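Local coordinates for Alpha/beta hydrolase family protein (Bacillus anthracis, PDB 3OOS), which is probably a hydrolase of the alpha/beta-hydrolase fold whose natural substrate is not established, at residues L26-L31 with T41-F46; Y72-T77 with N201-V206; D135-S140 with R170-M175; M152-D157 with K166-E171. All coordinates share one frame; numbering follows the deposited sequence. Where two conformers were deposited one is given.

Interaction 1 of 4, residues L26-L31 with T41-F46; sequences LCVTHL and TFANPF. With SO4 (sulfate ion), chain B.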
loop_
_atom_site.group_PDB
_atom_site.type_symbol
_atom_site.label_atom_id
_atom_site.label_comp_id
_atom_site.label_asym_id
_atom_site.label_seq_id
_atom_site.Cartn_x
_atom_site.Cartn_y
_atom_site.Cartn_z
ATOM N N LEU A 26 1.804 6.623 -13.128
ATOM C CA LEU A 26 1.366 6.382 -11.764
ATOM C C LEU A 26 2.324 5.397 -11.110
ATOM O O LEU A 26 2.495 4.275 -11.592
ATOM C CB LEU A 26 -0.059 5.823 -11.744
ATOM C CG LEU A 26 -0.663 5.540 -10.366
ATOM C CD1 LEU A 26 -1.044 6.845 -9.680
ATOM C CD2 LEU A 26 -1.880 4.645 -10.500
ATOM N N CYS A 27 2.951 5.833 -10.025
ATOM C CA CYS A 27 3.798 4.970 -9.216
ATOM C C CYS A 27 2.944 4.230 -8.191
ATOM O O CYS A 27 2.110 4.833 -7.513
ATOM C CB CYS A 27 4.878 5.799 -8.512
ATOM S SG CYS A 27 5.997 4.855 -7.466
ATOM N N VAL A 28 3.141 2.918 -8.101
ATOM C CA VAL A 28 2.472 2.093 -7.096
ATOM C C VAL A 28 3.518 1.263 -6.372
ATOM O O VAL A 28 4.357 0.625 -7.002
ATOM C CB VAL A 28 1.421 1.133 -7.716
ATOM C CG1 VAL A 28 0.864 0.169 -6.654
ATOM C CG2 VAL A 28 0.293 1.916 -8.380
ATOM N N THR A 29 3.469 1.281 -5.046
ATOM C CA THR A 29 4.295 0.377 -4.254
ATOM C C THR A 29 3.653 0.156 -2.891
ATOM O O THR A 29 2.574 0.683 -2.615
ATOM C CB THR A 29 5.783 0.856 -4.161
ATOM O OG1 THR A 29 6.615 -0.226 -3.725
ATOM C CG2 THR A 29 5.941 2.042 -3.220
ATOM N N HIS A 30 4.309 -0.645 -2.062
ATOM C CA HIS A 30 3.848 -0.922 -0.717
ATOM C C HIS A 30 5.047 -0.787 0.209
ATOM O O HIS A 30 6.185 -0.846 -0.243
ATOM C CB HIS A 30 3.265 -2.330 -0.639
ATOM C CG HIS A 30 2.620 -2.638 0.672
ATOM N ND1 HIS A 30 3.269 -3.319 1.679
ATOM C CD2 HIS A 30 1.392 -2.335 1.152
ATOM C CE1 HIS A 30 2.463 -3.431 2.720
ATOM N NE2 HIS A 30 1.317 -2.843 2.424
ATOM N N LEU A 31 4.794 -0.600 1.497
ATOM C CA LEU A 31 5.873 -0.344 2.446
ATOM C C LEU A 31 6.741 -1.566 2.760
ATOM O O LEU A 31 7.913 -1.417 3.112
ATOM C CB LEU A 31 5.316 0.259 3.737
ATOM C CG LEU A 31 6.332 0.914 4.672
ATOM C CD1 LEU A 31 7.119 2.007 3.951
ATOM C CD2 LEU A 31 5.612 1.470 5.880
ATOM N N THR A 41 -2.960 -7.038 -7.622
ATOM C CA THR A 41 -4.402 -6.820 -7.788
ATOM C C THR A 41 -4.879 -5.415 -7.404
ATOM O O THR A 41 -5.940 -4.982 -7.853
ATOM C CB THR A 41 -5.239 -7.878 -7.042
ATOM O OG1 THR A 41 -4.808 -7.954 -5.682
ATOM C CG2 THR A 41 -5.094 -9.242 -7.702
ATOM N N PHE A 42 -4.105 -4.713 -6.577
ATOM C CA PHE A 42 -4.360 -3.297 -6.310
ATOM C C PHE A 42 -3.878 -2.432 -7.479
ATOM O O PHE A 42 -4.580 -1.510 -7.907
ATOM C CB PHE A 42 -3.718 -2.860 -4.985
ATOM C CG PHE A 42 -3.618 -1.369 -4.814
ATOM C CD1 PHE A 42 -4.759 -0.593 -4.620
ATOM C CD2 PHE A 42 -2.374 -0.742 -4.832
ATOM C CE1 PHE A 42 -4.660 0.789 -4.463
ATOM C CE2 PHE A 42 -2.265 0.635 -4.674
ATOM C CZ PHE A 42 -3.411 1.405 -4.488
ATOM N N ALA A 43 -2.688 -2.738 -7.995
ATOM C CA ALA A 43 -2.104 -1.981 -9.107
ATOM C C ALA A 43 -2.849 -2.185 -10.426
ATOM O O ALA A 43 -3.001 -1.244 -11.207
ATOM C CB ALA A 43 -0.617 -2.330 -9.274
ATOM N N ASN A 44 -3.326 -3.406 -10.661
ATOM C CA ASN A 44 -3.855 -3.780 -11.976
ATOM C C ASN A 44 -5.012 -2.928 -12.514
ATOM O O ASN A 44 -4.985 -2.549 -13.685
ATOM C CB ASN A 44 -4.197 -5.277 -12.035
ATOM C CG ASN A 44 -4.135 -5.835 -13.447
ATOM O OD1 ASN A 44 -4.992 -6.623 -13.856
ATOM N ND2 ASN A 44 -3.122 -5.432 -14.199
ATOM N N PRO A 45 -6.025 -2.608 -11.674
ATOM C CA PRO A 45 -7.116 -1.779 -12.203
ATOM C C PRO A 45 -6.651 -0.426 -12.739
ATOM O O PRO A 45 -7.260 0.115 -13.664
ATOM C CB PRO A 45 -8.029 -1.585 -10.987
ATOM C CG PRO A 45 -7.795 -2.799 -10.166
ATOM C CD PRO A 45 -6.327 -3.088 -10.311
ATOM N N PHE A 46 -5.571 0.110 -12.180
ATOM C CA PHE A 46 -5.052 1.397 -12.632
ATOM C C PHE A 46 -4.478 1.355 -14.049
ATOM O O PHE A 46 -4.442 2.380 -14.730
ATOM C CB PHE A 46 -4.032 1.945 -11.631
ATOM C CG PHE A 46 -4.639 2.313 -10.313
ATOM C CD1 PHE A 46 -5.288 3.536 -10.150
ATOM C CD2 PHE A 46 -4.591 1.428 -9.240
ATOM C CE1 PHE A 46 -5.866 3.879 -8.930
ATOM C CE2 PHE A 46 -5.175 1.757 -8.018
ATOM C CZ PHE A 46 -5.812 2.987 -7.863
HETATM S S SO4 B . -0.766 -4.200 4.947
HETATM O O1 SO4 B . -0.019 -4.769 6.064
HETATM O O2 SO4 B . -2.183 -4.169 5.283
HETATM O O3 SO4 B . -0.271 -2.857 4.672
HETATM O O4 SO4 B . -0.565 -5.038 3.765
#

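Interaction 2 of 4, residues Y72-T77 with N201-V206; sequences YSMTET and NYFRQV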
loop_
_atom_site.group_PDB
_atom_site.type_symbol
_atom_site.label_atom_id
_atom_site.label_comp_id
_atom_site.label_asym_id
_atom_site.label_seq_id
_atom_site.Cartn_x
_atom_site.Cartn_y
_atom_site.Cartn_z
ATOM N N TYR A 72 15.408 1.819 5.034
ATOM C CA TYR A 72 14.028 1.324 4.987
ATOM C C TYR A 72 12.985 2.376 5.366
ATOM O O TYR A 72 11.786 2.147 5.187
ATOM C CB TYR A 72 13.843 0.114 5.912
ATOM C CG TYR A 72 14.656 -1.106 5.546
ATOM C CD1 TYR A 72 14.637 -1.626 4.247
ATOM C CD2 TYR A 72 15.426 -1.758 6.507
ATOM C CE1 TYR A 72 15.382 -2.758 3.914
ATOM C CE2 TYR A 72 16.173 -2.887 6.186
ATOM C CZ TYR A 72 16.146 -3.380 4.890
ATOM O OH TYR A 72 16.883 -4.502 4.571
ATOM N N SER A 73 13.427 3.509 5.904
ATOM C CA SER A 73 12.488 4.514 6.415
ATOM C C SER A 73 11.609 5.076 5.302
ATOM O O SER A 73 11.983 5.034 4.126
ATOM C CB SER A 73 13.230 5.646 7.126
ATOM O OG SER A 73 13.850 6.511 6.191
HETATM N N MSE A 74 10.446 5.603 5.673
HETATM C CA MSE A 74 9.549 6.204 4.694
HETATM C C MSE A 74 10.183 7.420 4.021
HETATM O O MSE A 74 10.038 7.612 2.818
HETATM C CB MSE A 74 8.200 6.552 5.325
HETATM C CG MSE A 74 7.330 5.328 5.551
HETATM SE SE MSE A 74 5.445 5.738 5.768
HETATM C CE MSE A 74 5.305 5.625 7.702
ATOM N N THR A 75 10.908 8.225 4.791
ATOM C CA THR A 75 11.603 9.373 4.218
ATOM C C THR A 75 12.578 8.942 3.124
ATOM O O THR A 75 12.585 9.505 2.027
ATOM C CB THR A 75 12.371 10.171 5.288
ATOM O OG1 THR A 75 11.448 10.716 6.237
ATOM C CG2 THR A 75 13.152 11.301 4.639
ATOM N N GLU A 76 13.396 7.939 3.435
ATOM C CA GLU A 76 14.427 7.440 2.514
ATOM C C GLU A 76 13.783 6.745 1.314
ATOM O O GLU A 76 14.289 6.827 0.192
ATOM C CB GLU A 76 15.411 6.505 3.226
ATOM C CG GLU A 76 16.363 7.233 4.187
ATOM C CD GLU A 76 17.259 8.247 3.489
ATOM O OE1 GLU A 76 18.000 7.851 2.568
ATOM O OE2 GLU A 76 17.226 9.441 3.864
ATOM N N THR A 77 12.655 6.081 1.562
ATOM C CA THR A 77 11.851 5.472 0.501
ATOM C C THR A 77 11.406 6.525 -0.523
ATOM O O THR A 77 11.517 6.312 -1.737
ATOM C CB THR A 77 10.620 4.735 1.083
ATOM O OG1 THR A 77 11.056 3.714 1.991
ATOM C CG2 THR A 77 9.777 4.110 -0.024
ATOM N N ASN A 201 9.674 -5.468 9.808
ATOM C CA ASN A 201 10.322 -5.270 11.103
ATOM C C ASN A 201 10.671 -3.812 11.340
ATOM O O ASN A 201 10.416 -3.282 12.417
ATOM C CB ASN A 201 11.576 -6.135 11.227
ATOM C CG ASN A 201 11.255 -7.597 11.426
ATOM O OD1 ASN A 201 10.130 -7.959 11.776
ATOM N ND2 ASN A 201 12.247 -8.451 11.207
ATOM N N TYR A 202 11.234 -3.159 10.329
ATOM C CA TYR A 202 11.581 -1.753 10.459
ATOM C C TYR A 202 10.342 -0.893 10.713
ATOM O O TYR A 202 10.365 -0.005 11.572
ATOM C CB TYR A 202 12.357 -1.236 9.244
ATOM C CG TYR A 202 12.837 0.176 9.455
ATOM C CD1 TYR A 202 14.062 0.433 10.069
ATOM C CD2 TYR A 202 12.047 1.260 9.081
ATOM C CE1 TYR A 202 14.498 1.739 10.282
ATOM C CE2 TYR A 202 12.465 2.560 9.298
ATOM C CZ TYR A 202 13.690 2.794 9.888
ATOM O OH TYR A 202 14.099 4.090 10.094
ATOM N N PHE A 203 9.266 -1.157 9.978
ATOM C CA PHE A 203 8.034 -0.410 10.193
ATOM C C PHE A 203 7.521 -0.580 11.621
ATOM O O PHE A 203 7.219 0.403 12.294
ATOM C CB PHE A 203 6.935 -0.794 9.197
ATOM C CG PHE A 203 5.611 -0.155 9.509
ATOM C CD1 PHE A 203 5.430 1.214 9.325
ATOM C CD2 PHE A 203 4.560 -0.908 10.027
ATOM C CE1 PHE A 203 4.215 1.822 9.627
ATOM C CE2 PHE A 203 3.342 -0.310 10.335
ATOM C CZ PHE A 203 3.170 1.059 10.133
ATOM N N ARG A 204 7.438 -1.826 12.076
ATOM C CA ARG A 204 6.838 -2.119 13.379
ATOM C C ARG A 204 7.702 -1.676 14.557
ATOM O O ARG A 204 7.178 -1.178 15.556
ATOM C CB ARG A 204 6.490 -3.604 13.500
ATOM C CG ARG A 204 5.413 -4.074 12.519
ATOM C CD ARG A 204 4.756 -5.360 12.989
ATOM N NE ARG A 204 3.943 -5.137 14.186
ATOM C CZ ARG A 204 3.596 -6.082 15.055
ATOM N NH1 ARG A 204 3.987 -7.338 14.878
ATOM N NH2 ARG A 204 2.858 -5.765 16.111
ATOM N N GLN A 205 9.017 -1.833 14.422
ATOM C CA GLN A 205 9.946 -1.589 15.527
ATOM C C GLN A 205 10.475 -0.157 15.578
ATOM O O GLN A 205 10.817 0.345 16.655
ATOM C CB GLN A 205 11.110 -2.584 15.472
ATOM C CG GLN A 205 10.691 -4.035 15.678
ATOM C CD GLN A 205 11.683 -5.026 15.095
ATOM O OE1 GLN A 205 12.790 -4.660 14.702
ATOM N NE2 GLN A 205 11.283 -6.290 15.031
ATOM N N VAL A 206 10.547 0.502 14.422
ATOM C CA VAL A 206 11.137 1.843 14.350
ATOM C C VAL A 206 10.163 2.922 13.862
ATOM O O VAL A 206 9.991 3.951 14.521
ATOM C CB VAL A 206 12.432 1.851 13.484
ATOM C CG1 VAL A 206 13.052 3.247 13.426
ATOM C CG2 VAL A 206 13.443 0.842 14.023
#

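Interaction 3 of 4, residues D135-S140 with R170-M175; sequences DSIYCS and REWALM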
loop_
_atom_site.group_PDB
_atom_site.type_symbol
_atom_site.label_atom_id
_atom_site.label_comp_id
_atom_site.label_asym_id
_atom_site.label_seq_id
_atom_site.Cartn_x
_atom_site.Cartn_y
_atom_site.Cartn_z
ATOM N N ASP A 135 -11.810 -0.778 17.142
ATOM C CA ASP A 135 -12.283 -1.475 15.940
ATOM C C ASP A 135 -11.156 -2.049 15.082
ATOM O O ASP A 135 -11.416 -2.706 14.071
ATOM C CB ASP A 135 -13.178 -0.567 15.092
ATOM C CG ASP A 135 -14.559 -0.378 15.695
ATOM O OD1 ASP A 135 -14.888 -1.054 16.694
ATOM O OD2 ASP A 135 -15.319 0.452 15.160
ATOM N N SER A 136 -9.913 -1.802 15.487
ATOM C CA SER A 136 -8.752 -2.371 14.805
ATOM C C SER A 136 -8.295 -3.654 15.479
ATOM O O SER A 136 -8.220 -3.726 16.701
ATOM C CB SER A 136 -7.590 -1.377 14.787
ATOM O OG SER A 136 -6.422 -1.968 14.235
ATOM N N ILE A 137 -7.966 -4.654 14.665
ATOM C CA ILE A 137 -7.411 -5.916 15.158
ATOM C C ILE A 137 -6.069 -5.731 15.878
ATOM O O ILE A 137 -5.634 -6.607 16.627
ATOM C CB ILE A 137 -7.253 -6.958 14.017
ATOM C CG1 ILE A 137 -6.310 -6.431 12.924
ATOM C CG2 ILE A 137 -8.627 -7.337 13.455
ATOM C CD1 ILE A 137 -6.002 -7.430 11.815
ATOM N N TYR A 138 -5.423 -4.588 15.652
ATOM C CA TYR A 138 -4.132 -4.295 16.277
ATOM C C TYR A 138 -4.270 -3.716 17.685
ATOM O O TYR A 138 -3.271 -3.548 18.392
ATOM C CB TYR A 138 -3.301 -3.359 15.389
ATOM C CG TYR A 138 -3.109 -3.875 13.983
ATOM C CD1 TYR A 138 -2.436 -5.077 13.746
ATOM C CD2 TYR A 138 -3.601 -3.166 12.890
ATOM C CE1 TYR A 138 -2.258 -5.556 12.458
ATOM C CE2 TYR A 138 -3.426 -3.638 11.595
ATOM C CZ TYR A 138 -2.754 -4.832 11.388
ATOM O OH TYR A 138 -2.575 -5.311 10.114
ATOM N N CYS A 139 -5.505 -3.426 18.087
ATOM C CA CYS A 139 -5.792 -2.854 19.403
ATOM C C CYS A 139 -6.175 -3.931 20.412
ATOM O O CYS A 139 -6.998 -4.794 20.116
ATOM C CB CYS A 139 -6.920 -1.833 19.280
ATOM S SG CYS A 139 -7.452 -1.101 20.836
ATOM N N SER A 140 -5.589 -3.867 21.607
ATOM C CA SER A 140 -5.828 -4.876 22.649
ATOM C C SER A 140 -7.284 -4.938 23.142
ATOM O O SER A 140 -7.692 -5.927 23.755
ATOM C CB SER A 140 -4.872 -4.673 23.826
ATOM O OG SER A 140 -5.122 -3.439 24.470
ATOM N N ARG A 170 -4.656 -18.323 4.981
ATOM C CA ARG A 170 -6.075 -18.506 4.691
ATOM C C ARG A 170 -6.927 -17.799 5.745
ATOM O O ARG A 170 -7.856 -17.059 5.419
ATOM C CB ARG A 170 -6.411 -20.000 4.653
ATOM C CG ARG A 170 -7.851 -20.319 4.292
ATOM C CD ARG A 170 -8.110 -20.061 2.825
ATOM N NE ARG A 170 -9.435 -20.514 2.413
ATOM C CZ ARG A 170 -9.821 -20.626 1.147
ATOM N NH1 ARG A 170 -8.980 -20.325 0.168
ATOM N NH2 ARG A 170 -11.043 -21.045 0.858
ATOM N N GLU A 171 -6.599 -18.043 7.013
ATOM C CA GLU A 171 -7.310 -17.429 8.132
ATOM C C GLU A 171 -7.258 -15.901 8.033
ATOM O O GLU A 171 -8.275 -15.224 8.214
ATOM C CB GLU A 171 -6.711 -17.907 9.462
ATOM C CG GLU A 171 -7.514 -17.532 10.700
ATOM C CD GLU A 171 -6.970 -18.167 11.972
ATOM O OE1 GLU A 171 -5.969 -18.911 11.897
ATOM O OE2 GLU A 171 -7.548 -17.926 13.049
ATOM N N TRP A 172 -6.073 -15.370 7.726
ATOM C CA TRP A 172 -5.895 -13.931 7.558
ATOM C C TRP A 172 -6.763 -13.388 6.424
ATOM O O TRP A 172 -7.446 -12.374 6.596
ATOM C CB TRP A 172 -4.421 -13.585 7.307
ATOM C CG TRP A 172 -4.171 -12.111 7.346
ATOM C CD1 TRP A 172 -4.346 -11.224 6.324
ATOM C CD2 TRP A 172 -3.726 -11.345 8.473
ATOM N NE1 TRP A 172 -4.032 -9.956 6.740
ATOM C CE2 TRP A 172 -3.648 -10.000 8.055
ATOM C CE3 TRP A 172 -3.382 -11.664 9.793
ATOM C CZ2 TRP A 172 -3.234 -8.968 8.908
ATOM C CZ3 TRP A 172 -2.973 -10.634 10.647
ATOM C CH2 TRP A 172 -2.905 -9.306 10.198
ATOM N N ALA A 173 -6.734 -14.067 5.279
ATOM C CA ALA A 173 -7.494 -13.639 4.104
ATOM C C ALA A 173 -8.996 -13.609 4.384
ATOM O O ALA A 173 -9.690 -12.658 4.009
ATOM C CB ALA A 173 -7.186 -14.543 2.914
ATOM N N LEU A 174 -9.494 -14.642 5.058
ATOM C CA LEU A 174 -10.922 -14.729 5.368
ATOM C C LEU A 174 -11.400 -13.592 6.267
ATOM O O LEU A 174 -12.522 -13.110 6.128
ATOM C CB LEU A 174 -11.259 -16.088 5.980
ATOM C CG LEU A 174 -11.276 -17.228 4.959
ATOM C CD1 LEU A 174 -11.140 -18.571 5.662
ATOM C CD2 LEU A 174 -12.534 -17.192 4.091
HETATM N N MSE A 175 -10.532 -13.159 7.174
HETATM C CA MSE A 175 -10.820 -12.024 8.038
HETATM C C MSE A 175 -10.808 -10.714 7.249
HETATM O O MSE A 175 -11.452 -9.735 7.643
HETATM C CB MSE A 175 -9.783 -11.968 9.155
HETATM C CG MSE A 175 -9.922 -10.784 10.074
HETATM SE SE MSE A 175 -8.276 -10.511 11.039
HETATM C CE MSE A 175 -7.059 -10.104 9.553
#

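Interaction 4 of 4, residues M152-D157 with K166-E171; sequences MNALND and KALSRE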
loop_
_atom_site.group_PDB
_atom_site.type_symbol
_atom_site.label_atom_id
_atom_site.label_comp_id
_atom_site.label_asym_id
_atom_site.label_seq_id
_atom_site.Cartn_x
_atom_site.Cartn_y
_atom_site.Cartn_z
HETATM N N MSE A 152 0.506 -13.131 13.306
HETATM C CA MSE A 152 1.564 -12.261 12.786
HETATM C C MSE A 152 2.946 -12.760 13.179
HETATM O O MSE A 152 3.866 -12.770 12.357
HETATM C CB MSE A 152 1.385 -10.826 13.267
HETATM C CG MSE A 152 0.226 -10.098 12.626
HETATM SE SE MSE A 152 0.231 -8.216 13.097
HETATM C CE MSE A 152 0.174 -8.348 15.040
ATOM N N ASN A 153 3.084 -13.180 14.436
ATOM C CA ASN A 153 4.360 -13.691 14.925
ATOM C C ASN A 153 4.793 -14.936 14.161
ATOM O O ASN A 153 5.962 -15.068 13.800
ATOM C CB ASN A 153 4.308 -13.952 16.434
ATOM C CG ASN A 153 4.237 -12.668 17.250
ATOM O OD1 ASN A 153 4.440 -11.566 16.729
ATOM N ND2 ASN A 153 3.942 -12.806 18.540
ATOM N N ALA A 154 3.843 -15.827 13.888
ATOM C CA ALA A 154 4.139 -17.059 13.167
ATOM C C ALA A 154 4.443 -16.810 11.688
ATOM O O ALA A 154 5.334 -17.442 11.118
ATOM C CB ALA A 154 3.008 -18.060 13.332
ATOM N N LEU A 155 3.714 -15.885 11.070
ATOM C CA LEU A 155 3.977 -15.542 9.669
ATOM C C LEU A 155 5.331 -14.848 9.480
ATOM O O LEU A 155 5.978 -15.020 8.441
ATOM C CB LEU A 155 2.836 -14.709 9.074
ATOM C CG LEU A 155 1.519 -15.444 8.792
ATOM C CD1 LEU A 155 0.443 -14.457 8.368
ATOM C CD2 LEU A 155 1.687 -16.535 7.733
ATOM N N ASN A 156 5.764 -14.097 10.495
ATOM C CA ASN A 156 7.065 -13.402 10.475
ATOM C C ASN A 156 8.255 -14.310 10.833
ATOM O O ASN A 156 9.410 -13.866 10.839
ATOM C CB ASN A 156 7.023 -12.164 11.390
ATOM C CG ASN A 156 8.187 -11.195 11.147
ATOM O OD1 ASN A 156 8.674 -10.558 12.080
ATOM N ND2 ASN A 156 8.629 -11.084 9.899
ATOM N N ASP A 157 7.970 -15.576 11.131
ATOM C CA ASP A 157 9.010 -16.565 11.398
ATOM C C ASP A 157 9.284 -17.385 10.141
ATOM O O ASP A 157 8.399 -18.088 9.645
ATOM C CB ASP A 157 8.600 -17.479 12.561
ATOM C CG ASP A 157 9.728 -18.397 13.025
ATOM O OD1 ASP A 157 10.801 -18.440 12.386
ATOM O OD2 ASP A 157 9.534 -19.094 14.042
ATOM N N LYS A 166 0.264 -21.929 5.238
ATOM C CA LYS A 166 -0.916 -22.001 4.372
ATOM C C LYS A 166 -2.197 -21.733 5.161
ATOM O O LYS A 166 -3.032 -20.921 4.747
ATOM C CB LYS A 166 -0.988 -23.364 3.673
ATOM C CG LYS A 166 -2.180 -23.533 2.746
ATOM C CD LYS A 166 -2.220 -24.922 2.129
ATOM C CE LYS A 166 -3.428 -25.082 1.222
ATOM N NZ LYS A 166 -3.446 -26.408 0.551
ATOM N N ALA A 167 -2.339 -22.412 6.299
ATOM C CA ALA A 167 -3.514 -22.261 7.153
ATOM C C ALA A 167 -3.646 -20.834 7.688
ATOM O O ALA A 167 -4.730 -20.249 7.645
ATOM C CB ALA A 167 -3.471 -23.271 8.298
ATOM N N LEU A 168 -2.536 -20.274 8.168
ATOM C CA LEU A 168 -2.526 -18.916 8.718
ATOM C C LEU A 168 -2.868 -17.857 7.674
ATOM O O LEU A 168 -3.594 -16.897 7.965
ATOM C CB LEU A 168 -1.162 -18.602 9.344
ATOM C CG LEU A 168 -0.751 -19.436 10.558
ATOM C CD1 LEU A 168 0.720 -19.235 10.838
ATOM C CD2 LEU A 168 -1.591 -19.089 11.783
ATOM N N SER A 169 -2.339 -18.034 6.466
ATOM C CA SER A 169 -2.590 -17.112 5.362
ATOM C C SER A 169 -4.061 -17.128 4.964
ATOM O O SER A 169 -4.636 -16.079 4.662
ATOM C CB SER A 169 -1.710 -17.460 4.165
ATOM O OG SER A 169 -0.342 -17.384 4.530
ATOM N N ARG A 170 -4.656 -18.323 4.981
ATOM C CA ARG A 170 -6.075 -18.506 4.691
ATOM C C ARG A 170 -6.927 -17.799 5.745
ATOM O O ARG A 170 -7.856 -17.059 5.419
ATOM C CB ARG A 170 -6.411 -20.000 4.653
ATOM C CG ARG A 170 -7.851 -20.319 4.292
ATOM C CD ARG A 170 -8.110 -20.061 2.825
ATOM N NE ARG A 170 -9.435 -20.514 2.413
ATOM C CZ ARG A 170 -9.821 -20.626 1.147
ATOM N NH1 ARG A 170 -8.980 -20.325 0.168
ATOM N NH2 ARG A 170 -11.043 -21.045 0.858
ATOM N N GLU A 171 -6.599 -18.043 7.013
ATOM C CA GLU A 171 -7.310 -17.429 8.132
ATOM C C GLU A 171 -7.258 -15.901 8.033
ATOM O O GLU A 171 -8.275 -15.224 8.214
ATOM C CB GLU A 171 -6.711 -17.907 9.462
ATOM C CG GLU A 171 -7.514 -17.532 10.700
ATOM C CD GLU A 171 -6.970 -18.167 11.972
ATOM O OE1 GLU A 171 -5.969 -18.911 11.897
ATOM O OE2 GLU A 171 -7.548 -17.926 13.049
#

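Interaction 1 of 4, residues L26-L31 with T41-F46
Leu26 and Val28 meet Phe46, Phe42 and Ala43 where strand 25-28, a parallel inner strand of the alpha/beta-hydrolase sheet, is covered by the segment 41-46, which leads toward strand 51-55. The contact is apolar. CD2 of Leu26 comes obliquely to the root of the Phe46 ring, 3.6 Å from Phe46 CD1 and about as near to CG and CB. Val28 works through one branch: CG1, anti to the backbone N (chi1 173°), lies 3.7 Å from Phe42 CE2 and 3.9 Å from Ala43 CB, so that one methyl touches both the ring and the alanine. Val52 of the next strand and Val274 of helix 267-276 also touch Phe46, while the Phe42 ring packs edge-to-face with Phe263. The polar chemistry lies past the strand end, where His30 ND1 bonds Tyr32 N and a sulfate, probably from the crystallisation liquor, is held by Ser99 OG and Ala100 N of the presumed nucleophile elbow. The sulfate's O3 lies in the His30 ring plane and takes a 2.8 Å hydrogen bond from His30 NE2, with an N-H...O angle of 152°.

Interaction 2 of 4, residues Y72-T77 with N201-V206
Tyr202 carries most of this contact, its ring lying against the residues that lead into helix 74-87. Its CG is anti to the backbone N (chi1 -174°), which sends the ring out from helix 197-207 to Tyr72 and Ser73. CB of Tyr72 sits over one face in a CH-pi contact, 4.0 Å from the centroid of the Tyr202 ring and 26° off its normal. Farther along the ring, the OH of Tyr202 is 3.5 Å from CB of Ser73. That serine is the N-cap of helix 74-87: its OG accepts from Glu76 N at 3.1 Å, and its carbonyl oxygen receives both Thr77 N and Thr77 OG1. The start of helix 74-87 is here packed against helix 197-207, which lies in the insertion between strand 116-122 and strand 224-229 of the alpha/beta-hydrolase fold, and Glu207 accepts from Met74 N. At Phe203, the selenomethionine methyl of Met74 comes to the ring edge, with Met74 CE 4.4 Å from Phe203 CE1. Val206, one turn after Tyr202, places its CB over a face of the Tyr202 ring, offset toward the rim.

Interaction 3 of 4, residues D135-S140 with R170-M175
Ile137 and the selenomethionine Met175 reach toward each other tip to tip, with Ile137 CD1 3.7 Å from Met175 CE. The selenium is nearly as close, 3.9 Å from the same Ile137 CD1. A bend at the last torsion of Met175 (chi3 63°) turns its methyl back over the centre of the Trp172 indole, one turn earlier in the helix, CE standing 3.6 Å above the ring plane. Ile137 CD1 meets both members of this pair, approaching CH2 of Trp172 obliquely at 4.0 Å. The side chains of Tyr138 and Trp172 cross at about a right angle, and the phenol oxygen arrives in the indole plane: Tyr138 OH is 3.9 Å from Trp172 CZ2, a van der Waals approach to the ring edge. The hydroxyl has its hydrogen bond with Gln234 OE1. These side chains join helix 162-176 to the long connection between strand 116-122 and helix 145-155, in an insertion consistent with the cap that many alpha/beta hydrolases carry over the active-site end of the sheet. Here that connection forms a type I turn from Ser136 to Cys139. It is also an ST turn, Ser136 OG accepting from Tyr138 N at 3.1 Å with an N-H...O angle of 160°. Within the turn, CG1 of Ile137 lies over the centre of one face of the Tyr138 ring. Ile148 of helix 145-155 touches both Trp172 and Met175.

Interaction 4 of 4, residues M152-D157 with K166-E171
Ser169 OG has its polar partners beyond this contact, in the carbonyl oxygen of Arg165 and a tetraethylene glycol probably left from crystallisation, while the same oxygen rests against a methyl of Leu155. CD2 of Leu155 is 3.9 Å from Ser169 OG, a van der Waals contact. The same methyl reaches the neighbouring residue, 3.9 Å from CB of Leu168. The side chains of Leu155 and Leu168 slide past each other in opposite directions, so that Leu155 CD2 meets the base of its partner while the far end of Leu168 runs on to Ala154. With CG anti to the carbonyl carbon (chi1 -64°), Leu168 carries CD1 to within 3.6 Å of Ala154 CB, the shortest approach of the contact. Helix 145-155 and helix 162-176 form a helical hairpin within the insertion between strand 116-122 and strand 224-229, consistent with the cap region of alpha/beta hydrolases. The methyl of Ala154 and the branches of Leu155 face the second helix at the end of the first. Polar bonds tie the hairpin together around this apolar seam: Leu155 O accepts from Arg165 NH2, Ala154 O bonds Thr160 OG1, and Glu171 forms a salt bridge to Arg147 of helix 145-155.

Interaction 1 is buried and lies at the central sheet, a contact of aliphatic branches and phenyl rings with its one anion site at the strand end. Interaction 2, also buried, sets the lead-in and first turn of helix 74-87 against helix 197-207, through a tyrosine face, and adjoins interaction 1: Leu31 CD2 lies 3.5 Å from Phe203 CD1. Interactions 3 and 4 are only partly buried and lie farther from the chain's centre, both using helix 162-176 and sharing Arg170 and Glu171. Interaction 3 brings aromatic and selenium groups to a turn, whereas interaction 4 is aliphatic, between helices. Met152 bridges the two, its side chain touching Tyr138 and Trp172, and its methyl also meets Arg204 of interaction 2.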